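Local structure of hydrolase, isochorismatase family (4H17) at residues E34-P39 and F88-E93; A53-A58 and T152-A157; L126-F131 and S135-T140. The protein probably acts as a hydrolase of the isochorismatase family. All coordinates share one frame; numbering follows the deposited sequence. Where two conformers were deposited one is given.

Contact 1. Residues E34-P39 and F88-E93. With SO4 (sulfate ion), chain C.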
loop_
_atom_site.group_PDB
_atom_site.type_symbol
_atom_site.label_atom_id
_atom_site.label_comp_id
_atom_site.label_asym_id
_atom_site.label_seq_id
_atom_site.Cartn_x
_atom_site.Cartn_y
_atom_site.Cartn_z
ATOM N N GLU A 34 -6.916 -19.817 7.883
ATOM C CA GLU A 34 -7.704 -19.313 6.768
ATOM C C GLU A 34 -6.928 -19.410 5.460
ATOM O O GLU A 34 -7.497 -19.774 4.435
ATOM C CB GLU A 34 -8.094 -17.858 7.030
ATOM C CG GLU A 34 -8.903 -17.221 5.915
ATOM C CD GLU A 34 -10.324 -17.740 5.776
ATOM O OE1 GLU A 34 -11.061 -17.788 6.786
ATOM O OE2 GLU A 34 -10.745 -18.102 4.662
ATOM N N TYR A 35 -5.618 -19.185 5.527
ATOM C CA TYR A 35 -4.803 -19.087 4.335
ATOM C C TYR A 35 -4.325 -20.428 3.789
ATOM O O TYR A 35 -3.527 -20.438 2.814
ATOM C CB TYR A 35 -3.611 -18.183 4.602
ATOM C CG TYR A 35 -3.936 -16.755 4.938
ATOM C CD1 TYR A 35 -4.672 -15.960 4.050
ATOM C CD2 TYR A 35 -3.515 -16.179 6.148
ATOM C CE1 TYR A 35 -4.940 -14.639 4.355
ATOM C CE2 TYR A 35 -3.806 -14.860 6.446
ATOM C CZ TYR A 35 -4.507 -14.105 5.562
ATOM O OH TYR A 35 -4.663 -12.798 6.021
ATOM N N LEU A 36 -4.685 -21.539 4.458
ATOM C CA LEU A 36 -4.168 -22.859 4.039
ATOM C C LEU A 36 -5.148 -23.618 3.125
ATOM O O LEU A 36 -4.806 -24.666 2.551
ATOM C CB LEU A 36 -3.839 -23.684 5.278
ATOM C CG LEU A 36 -2.795 -23.204 6.290
ATOM C CD1 LEU A 36 -2.594 -24.130 7.491
ATOM C CD2 LEU A 36 -1.469 -22.933 5.617
ATOM N N SER A 37 -6.360 -23.107 2.980
ATOM C CA SER A 37 -7.372 -23.755 2.177
ATOM C C SER A 37 -8.432 -22.729 1.740
ATOM O O SER A 37 -8.408 -21.604 2.194
ATOM C CB SER A 37 -8.010 -24.911 2.961
ATOM O OG SER A 37 -8.845 -24.397 3.988
ATOM N N GLY A 38 -9.358 -23.131 0.877
ATOM C CA GLY A 38 -10.431 -22.247 0.378
ATOM C C GLY A 38 -9.973 -21.144 -0.586
ATOM O O GLY A 38 -8.875 -21.198 -1.108
ATOM N N PRO A 39 -10.840 -20.137 -0.831
ATOM C CA PRO A 39 -10.541 -19.053 -1.762
ATOM C C PRO A 39 -9.350 -18.212 -1.330
ATOM O O PRO A 39 -8.717 -17.560 -2.182
ATOM C CB PRO A 39 -11.836 -18.204 -1.762
ATOM C CG PRO A 39 -12.541 -18.579 -0.523
ATOM C CD PRO A 39 -12.158 -19.989 -0.204
ATOM N N PHE A 88 -4.041 -20.074 14.849
ATOM C CA PHE A 88 -2.696 -20.034 14.328
ATOM C C PHE A 88 -2.348 -21.235 13.475
ATOM O O PHE A 88 -2.714 -22.403 13.793
ATOM C CB PHE A 88 -1.670 -19.896 15.462
ATOM C CG PHE A 88 -1.697 -18.574 16.131
ATOM C CD1 PHE A 88 -1.128 -17.479 15.483
ATOM C CD2 PHE A 88 -2.268 -18.416 17.387
ATOM C CE1 PHE A 88 -1.146 -16.240 16.080
ATOM C CE2 PHE A 88 -2.274 -17.172 18.001
ATOM C CZ PHE A 88 -1.711 -16.105 17.333
ATOM N N ILE A 89 -1.581 -20.988 12.421
ATOM C CA ILE A 89 -0.976 -22.054 11.637
ATOM C C ILE A 89 -0.057 -22.931 12.512
ATOM O O ILE A 89 0.729 -22.452 13.286
ATOM C CB ILE A 89 -0.130 -21.456 10.493
ATOM C CG1 ILE A 89 -1.052 -20.784 9.489
ATOM C CG2 ILE A 89 0.787 -22.495 9.821
ATOM C CD1 ILE A 89 -0.322 -19.929 8.475
ATOM N N PRO A 90 -0.198 -24.252 12.416
ATOM C CA PRO A 90 0.626 -25.102 13.275
ATOM C C PRO A 90 2.119 -24.785 13.216
ATOM O O PRO A 90 2.697 -24.616 12.102
ATOM C CB PRO A 90 0.320 -26.509 12.760
ATOM C CG PRO A 90 -1.057 -26.371 12.174
ATOM C CD PRO A 90 -1.067 -25.029 11.526
ATOM N N GLY A 91 2.694 -24.630 14.404
ATOM C CA GLY A 91 4.081 -24.290 14.582
ATOM C C GLY A 91 4.342 -22.803 14.749
ATOM O O GLY A 91 5.448 -22.417 15.148
ATOM N N LEU A 92 3.340 -21.978 14.436
ATOM C CA LEU A 92 3.499 -20.547 14.486
ATOM C C LEU A 92 2.720 -19.939 15.650
ATOM O O LEU A 92 2.438 -18.725 15.661
ATOM C CB LEU A 92 3.118 -19.909 13.140
ATOM C CG LEU A 92 3.852 -20.427 11.900
ATOM C CD1 LEU A 92 3.510 -19.586 10.681
ATOM C CD2 LEU A 92 5.357 -20.459 12.133
ATOM N N GLU A 93 2.350 -20.785 16.614
ATOM C CA GLU A 93 1.669 -20.333 17.814
ATOM C C GLU A 93 2.577 -19.447 18.699
ATOM O O GLU A 93 3.776 -19.717 18.829
ATOM C CB GLU A 93 1.164 -21.507 18.660
ATOM C CG GLU A 93 0.344 -22.543 17.894
ATOM C CD GLU A 93 1.149 -23.633 17.206
ATOM O OE1 GLU A 93 2.397 -23.586 17.184
ATOM O OE2 GLU A 93 0.494 -24.562 16.678
HETATM S S SO4 C . -5.200 -9.742 4.493
HETATM O O1 SO4 C . -5.281 -9.456 5.941
HETATM O O2 SO4 C . -3.905 -9.394 3.964
HETATM O O3 SO4 C . -6.202 -8.881 3.819
HETATM O O4 SO4 C . -5.592 -11.125 4.166
#
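Leu-36 CG (chi1 -61°) and Ile-89 CG1 (chi1 -68°) both lie anti to their own carbonyl carbon, beside the backbone N, and this helps bring the two side chains together. With Leu-36 extended beyond CG, its CD1 reaches furthest and comes 4.2 Å from Ile-89 CG1, the two chains crossing at a slant. The same methyl also touches Pro-90, 4.4 Å from its CD. Branched aliphatic side chains suit this seam, since Ile-89 is buried and also packs on Met-45 and Val-49 of helix 45-61. In this Rossmann-like fold the two loops follow strands 24-29 and 66-71, neighbours in the parallel sheet, and so leave it at its carboxyl edge, where such folds commonly place their active site. Tyr-35 looks that way, giving its OH proton to O4 of a sulfate ion at 2.7 Å, with O4 in the plane of the ring at its edge; Phe-79 meets the same ring edge-to-face. A phenylalanine here would probably leave that sulfate oxygen without its phenolic donor. In the other loop Ile-89 to Leu-92 form a type II turn closed by Leu-92 N to Ile-89 O at 2.9 Å. Pro-90 suits the turn's second position, and Gly-91 the third, where phi is 94°; Gly-91 N also reaches Glu-93 OE2 at 3.2 Å, from above the carboxylate plane.

Contact 2. Residues A53-A58 and T152-A157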
loop_
_atom_site.group_PDB
_atom_site.type_symbol
_atom_site.label_atom_id
_atom_site.label_comp_id
_atom_site.label_asym_id
_atom_site.label_seq_id
_atom_site.Cartn_x
_atom_site.Cartn_y
_atom_site.Cartn_z
ATOM N N ALA A 53 8.789 -19.895 10.822
ATOM C CA ALA A 53 9.202 -20.714 11.912
ATOM C C ALA A 53 10.684 -20.500 12.203
ATOM O O ALA A 53 11.077 -20.419 13.334
ATOM C CB ALA A 53 8.894 -22.181 11.653
ATOM N N ARG A 54 11.487 -20.348 11.137
ATOM C CA ARG A 54 12.916 -20.057 11.304
ATOM C C ARG A 54 13.128 -18.714 11.987
ATOM O O ARG A 54 13.992 -18.608 12.868
ATOM C CB ARG A 54 13.668 -20.100 9.978
ATOM C CG ARG A 54 13.689 -21.477 9.367
ATOM C CD ARG A 54 14.425 -21.527 8.039
ATOM N NE ARG A 54 14.429 -22.908 7.550
ATOM C CZ ARG A 54 13.770 -23.373 6.484
ATOM N NH1 ARG A 54 13.042 -22.581 5.702
ATOM N NH2 ARG A 54 13.871 -24.652 6.155
ATOM N N LEU A 55 12.357 -17.699 11.598
ATOM C CA LEU A 55 12.501 -16.388 12.202
ATOM C C LEU A 55 12.089 -16.454 13.649
ATOM O O LEU A 55 12.772 -15.901 14.510
ATOM C CB LEU A 55 11.642 -15.347 11.485
ATOM C CG LEU A 55 12.068 -14.957 10.056
ATOM C CD1 LEU A 55 10.946 -14.204 9.368
ATOM C CD2 LEU A 55 13.369 -14.158 10.078
ATOM N N LEU A 56 10.988 -17.138 13.933
ATOM C CA LEU A 56 10.548 -17.293 15.324
ATOM C C LEU A 56 11.569 -17.989 16.195
ATOM O O LEU A 56 11.856 -17.569 17.324
ATOM C CB LEU A 56 9.283 -18.126 15.385
ATOM C CG LEU A 56 7.988 -17.404 15.206
ATOM C CD1 LEU A 56 6.897 -18.454 15.170
ATOM C CD2 LEU A 56 7.780 -16.446 16.392
ATOM N N ASP A 57 12.134 -19.065 15.666
ATOM C CA ASP A 57 13.162 -19.814 16.366
ATOM C C ASP A 57 14.302 -18.889 16.731
ATOM O O ASP A 57 14.731 -18.871 17.882
ATOM C CB ASP A 57 13.646 -20.983 15.504
ATOM C CG ASP A 57 14.702 -21.837 16.195
ATOM O OD1 ASP A 57 14.480 -22.252 17.351
ATOM O OD2 ASP A 57 15.756 -22.088 15.567
ATOM N N ALA A 58 14.813 -18.151 15.735
ATOM C CA ALA A 58 15.946 -17.225 15.905
ATOM C C ALA A 58 15.655 -16.095 16.870
ATOM O O ALA A 58 16.492 -15.764 17.683
ATOM C CB ALA A 58 16.434 -16.693 14.566
ATOM N N THR A 152 12.092 -3.970 7.698
ATOM C CA THR A 152 12.748 -4.960 6.864
ATOM C C THR A 152 11.716 -6.065 6.650
ATOM O O THR A 152 11.286 -6.719 7.618
ATOM C CB THR A 152 14.010 -5.533 7.510
ATOM O OG1 THR A 152 14.967 -4.472 7.652
ATOM C CG2 THR A 152 14.576 -6.628 6.654
ATOM N N LEU A 153 11.300 -6.226 5.402
ATOM C CA LEU A 153 10.226 -7.148 5.058
ATOM C C LEU A 153 10.830 -8.419 4.542
ATOM O O LEU A 153 11.639 -8.399 3.611
ATOM C CB LEU A 153 9.342 -6.501 3.989
ATOM C CG LEU A 153 8.188 -7.294 3.405
ATOM C CD1 LEU A 153 7.212 -7.836 4.413
ATOM C CD2 LEU A 153 7.475 -6.408 2.406
ATOM N N VAL A 154 10.419 -9.549 5.094
ATOM C CA VAL A 154 11.091 -10.816 4.777
ATOM C C VAL A 154 10.332 -11.474 3.638
ATOM O O VAL A 154 9.261 -12.043 3.835
ATOM C CB VAL A 154 11.170 -11.757 5.978
ATOM C CG1 VAL A 154 11.998 -12.987 5.649
ATOM C CG2 VAL A 154 11.728 -11.014 7.168
ATOM N N GLU A 155 10.881 -11.359 2.426
ATOM C CA GLU A 155 10.088 -11.618 1.218
ATOM C C GLU A 155 9.702 -13.090 1.053
ATOM O O GLU A 155 8.676 -13.415 0.460
ATOM C CB GLU A 155 10.839 -11.153 -0.036
ATOM C CG GLU A 155 12.199 -11.795 -0.183
ATOM C CD GLU A 155 13.045 -11.100 -1.223
ATOM O OE1 GLU A 155 12.467 -10.672 -2.255
ATOM O OE2 GLU A 155 14.274 -10.987 -0.997
ATOM N N ASP A 156 10.523 -13.977 1.596
ATOM C CA ASP A 156 10.271 -15.427 1.516
ATOM C C ASP A 156 9.611 -16.008 2.776
ATOM O O ASP A 156 9.403 -17.205 2.902
ATOM C CB ASP A 156 11.540 -16.191 1.081
ATOM C CG ASP A 156 12.698 -16.025 2.043
ATOM O OD1 ASP A 156 12.564 -15.360 3.083
ATOM O OD2 ASP A 156 13.779 -16.579 1.733
ATOM N N ALA A 157 9.161 -15.098 3.631
ATOM C CA ALA A 157 8.370 -15.417 4.831
ATOM C C ALA A 157 7.023 -14.688 4.738
ATOM O O ALA A 157 6.400 -14.334 5.758
ATOM C CB ALA A 157 9.106 -15.014 6.069
#
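A single methyl, CD1 of Leu-55, carries this contact, pressing into the corner where the chain turns between Val-154 and Ala-157. It lies 3.9 Å from Ala-157 CB and 4.0 Å from Val-154 CG2, and is almost as near Val-154 CG1 at 4.1 Å, so both branches of the valine lie against it. Leu-55 and Val-154 approach tip to tip: the leucine is extended (chi2 166°), which carries CD1 away from the helix backbone toward the sheet. All three residues are buried, and each type fits: leucine is long enough to reach from the helix to the strand, valine offers a forked surface on the strand, and alanine is small enough for the tight bend. That bend is a type I turn from Val-154 to Ala-157, closed by Ala-157 N to Val-154 O at 3.1 Å. The loose side is polar. Arg-54, the exposed residue before Leu-55 in the helix, keeps its NH1 7.1 Å from Asp-156 O, and its guanidinium turns instead to Glu-47, in a salt bridge, and to Asn-51. Asp-57 is exposed too, as befits the helix surface facing away from the sheet. Asn-51 also donates through ND2 to Asp-156 O, a polar tie from the same helix at the margin of the apolar patch. Helix 45-61 packs on one face of the parallel sheet, where Leu-55 and Ala-157 both touch Cys-129 of the adjoining strand 125-131, while Leu-153 and Glu-155 reach helix 172-186.

Contact 3. Residues L126-F131 and S135-T140. With SO4 (sulfate ion), chain C.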
loop_
_atom_site.group_PDB
_atom_site.type_symbol
_atom_site.label_atom_id
_atom_site.label_comp_id
_atom_site.label_asym_id
_atom_site.label_seq_id
_atom_site.Cartn_x
_atom_site.Cartn_y
_atom_site.Cartn_z
ATOM N N LEU A 126 12.045 -2.846 12.611
ATOM C CA LEU A 126 11.015 -3.869 12.587
ATOM C C LEU A 126 11.298 -4.860 11.485
ATOM O O LEU A 126 11.544 -4.490 10.352
ATOM C CB LEU A 126 9.631 -3.261 12.349
ATOM C CG LEU A 126 9.202 -2.049 13.182
ATOM C CD1 LEU A 126 7.833 -1.566 12.727
ATOM C CD2 LEU A 126 9.267 -2.323 14.678
ATOM N N ILE A 127 11.260 -6.138 11.841
ATOM C CA ILE A 127 11.309 -7.224 10.886
ATOM C C ILE A 127 9.862 -7.717 10.762
ATOM O O ILE A 127 9.230 -8.071 11.779
ATOM C CB ILE A 127 12.269 -8.350 11.316
ATOM C CG1 ILE A 127 13.703 -7.798 11.383
ATOM C CG2 ILE A 127 12.174 -9.524 10.351
ATOM C CD1 ILE A 127 14.670 -8.647 12.158
ATOM N N VAL A 128 9.360 -7.689 9.530
ATOM C CA VAL A 128 7.985 -7.990 9.211
ATOM C C VAL A 128 7.805 -9.169 8.276
ATOM O O VAL A 128 8.491 -9.285 7.259
ATOM C CB VAL A 128 7.310 -6.753 8.587
ATOM C CG1 VAL A 128 5.848 -7.000 8.300
ATOM C CG2 VAL A 128 7.446 -5.508 9.441
ATOM N N CYS A 129 6.881 -10.057 8.634
ATOM C CA CYS A 129 6.561 -11.162 7.769
ATOM C C CYS A 129 5.059 -11.427 7.885
ATOM O O CYS A 129 4.405 -10.814 8.731
ATOM C CB CYS A 129 7.389 -12.388 8.159
ATOM S SG CYS A 129 7.091 -12.998 9.833
ATOM N N GLY A 130 4.571 -12.332 7.048
ATOM C CA GLY A 130 3.177 -12.800 7.096
ATOM C C GLY A 130 2.361 -12.498 5.858
ATOM O O GLY A 130 2.887 -12.406 4.738
ATOM N N PHE A 131 1.065 -12.325 6.057
ATOM C CA PHE A 131 0.061 -12.519 5.052
ATOM C C PHE A 131 -1.063 -11.525 5.147
ATOM O O PHE A 131 -1.416 -11.084 6.264
ATOM C CB PHE A 131 -0.548 -13.936 5.207
ATOM C CG PHE A 131 0.498 -14.965 5.416
ATOM C CD1 PHE A 131 1.314 -15.360 4.363
ATOM C CD2 PHE A 131 0.649 -15.552 6.635
ATOM C CE1 PHE A 131 2.352 -16.244 4.577
ATOM C CE2 PHE A 131 1.661 -16.492 6.862
ATOM C CZ PHE A 131 2.504 -16.865 5.812
ATOM N N SER A 135 -1.810 -6.858 0.995
ATOM C CA SER A 135 -2.954 -6.308 1.728
ATOM C C SER A 135 -2.551 -5.909 3.157
ATOM O O SER A 135 -2.023 -4.829 3.345
ATOM C CB SER A 135 -4.161 -7.257 1.651
ATOM O OG SER A 135 -5.242 -6.761 2.403
ATOM N N SER A 136 -2.646 -6.807 4.152
ATOM C CA SER A 136 -2.269 -6.404 5.527
ATOM C C SER A 136 -0.764 -6.082 5.704
ATOM O O SER A 136 -0.409 -5.178 6.448
ATOM C CB SER A 136 -2.677 -7.429 6.617
ATOM O OG SER A 136 -4.074 -7.400 6.862
ATOM N N VAL A 137 0.100 -6.777 4.978
ATOM C CA VAL A 137 1.542 -6.587 5.147
ATOM C C VAL A 137 1.936 -5.225 4.547
ATOM O O VAL A 137 2.459 -4.364 5.250
ATOM C CB VAL A 137 2.345 -7.730 4.509
ATOM C CG1 VAL A 137 3.818 -7.448 4.585
ATOM C CG2 VAL A 137 2.077 -9.066 5.207
ATOM N N SER A 138 1.605 -5.056 3.261
ATOM C CA SER A 138 1.866 -3.797 2.563
ATOM C C SER A 138 1.295 -2.613 3.328
ATOM O O SER A 138 2.004 -1.590 3.559
ATOM C CB SER A 138 1.288 -3.841 1.142
ATOM O OG SER A 138 1.595 -2.611 0.503
ATOM N N THR A 139 0.054 -2.737 3.794
ATOM C CA THR A 139 -0.599 -1.620 4.475
ATOM C C THR A 139 0.097 -1.304 5.794
ATOM O O THR A 139 0.369 -0.136 6.095
ATOM C CB THR A 139 -2.056 -1.891 4.714
ATOM O OG1 THR A 139 -2.678 -2.236 3.491
ATOM C CG2 THR A 139 -2.727 -0.681 5.340
ATOM N N THR A 140 0.436 -2.347 6.562
ATOM C CA THR A 140 1.058 -2.148 7.868
ATOM C C THR A 140 2.475 -1.557 7.746
ATOM O O THR A 140 2.812 -0.655 8.477
ATOM C CB THR A 140 0.996 -3.453 8.694
ATOM O OG1 THR A 140 -0.390 -3.775 8.914
ATOM C CG2 THR A 140 1.720 -3.265 9.996
HETATM S S SO4 C . -5.200 -9.742 4.493
HETATM O O1 SO4 C . -5.281 -9.456 5.941
HETATM O O2 SO4 C . -3.905 -9.394 3.964
HETATM O O3 SO4 C . -6.202 -8.881 3.819
HETATM O O4 SO4 C . -5.592 -11.125 4.166
#
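Val-128 and Val-137 face each other inside a beta-alpha-beta unit, in which strand 125-131 runs into helix 133-146 and the chain returns along strand 150-159. The short segments of strand and helix pass 7.4 Å apart at 149°, nearly antiparallel, as the crossover demands. Val-128 CG1 meets Val-137 CG1 at 4.3 Å. The other methyl of Val-137, CG2, bears on the backbone, 3.5 Å from Gly-130 O and equally close to Phe-131 N. Val-137 CG1 is anti to the backbone N (chi1 175°), which turns CG1 to Val-128 and CG2 to the main chain. Valine suits a buried position this near a strand, and Gly-130 is apt, since its backbone angles would jam a CB against the preceding carbonyl O. Phe-131 sends its side chain off the strand away from the helix at CB, yet its backbone O lies 3.9 Å from Ser-136 CB. Beyond this packing, the first helical turn grips a sulfate ion. Ser-135 OG gives a bond to O3 at 2.7 Å, Ser-136 OG one to O1 at 2.6 Å, and Ser-136 N points at O2 across 2.9 Å with an N-H...O angle of 165°. Thr-139 and Thr-140 fold their hydroxyls back onto the carbonyls of Ser-135 and Ser-136, each of which also accepts the matching helical N-H. Ser-136 OG is bonded to Lys-103 as well and weakly to Asp-30, and Ser-136 probably corresponds to the position of the nucleophilic cysteine in cysteine hydrolases of this family. The anion, probably from the crystallisation liquor, also takes bonds from Met-132 N, His-71 NE2 and Tyr-35 OH; hydroxyls and amides gathered at a helix amino end would favour negative charge, consistent with a substrate or oxyanion pocket.

Contacts 2 and 3 belong to the buried core, whereas contact 1 is only partly buried and joins two loops beyond the C-terminal ends of the sheet strands. Strands 125-131 and 150-159 are neighbours, so contacts 2 and 3 share one sheet: Thr-152 probably bonds through its backbone to Leu-126 and Val-128, and Leu-153 CD1 packs 3.4 Å from Val-137 CG1. Contact 2 is purely aliphatic across its segments; contacts 1 and 3 combine apolar packing with polar groups that converge on the same sulfate from a loop and a helix start. They meet directly where Tyr-35 CE2 lies 3.6 Å from Phe-131 CB, and Leu-92 joins contact 1 to the helix of contact 2.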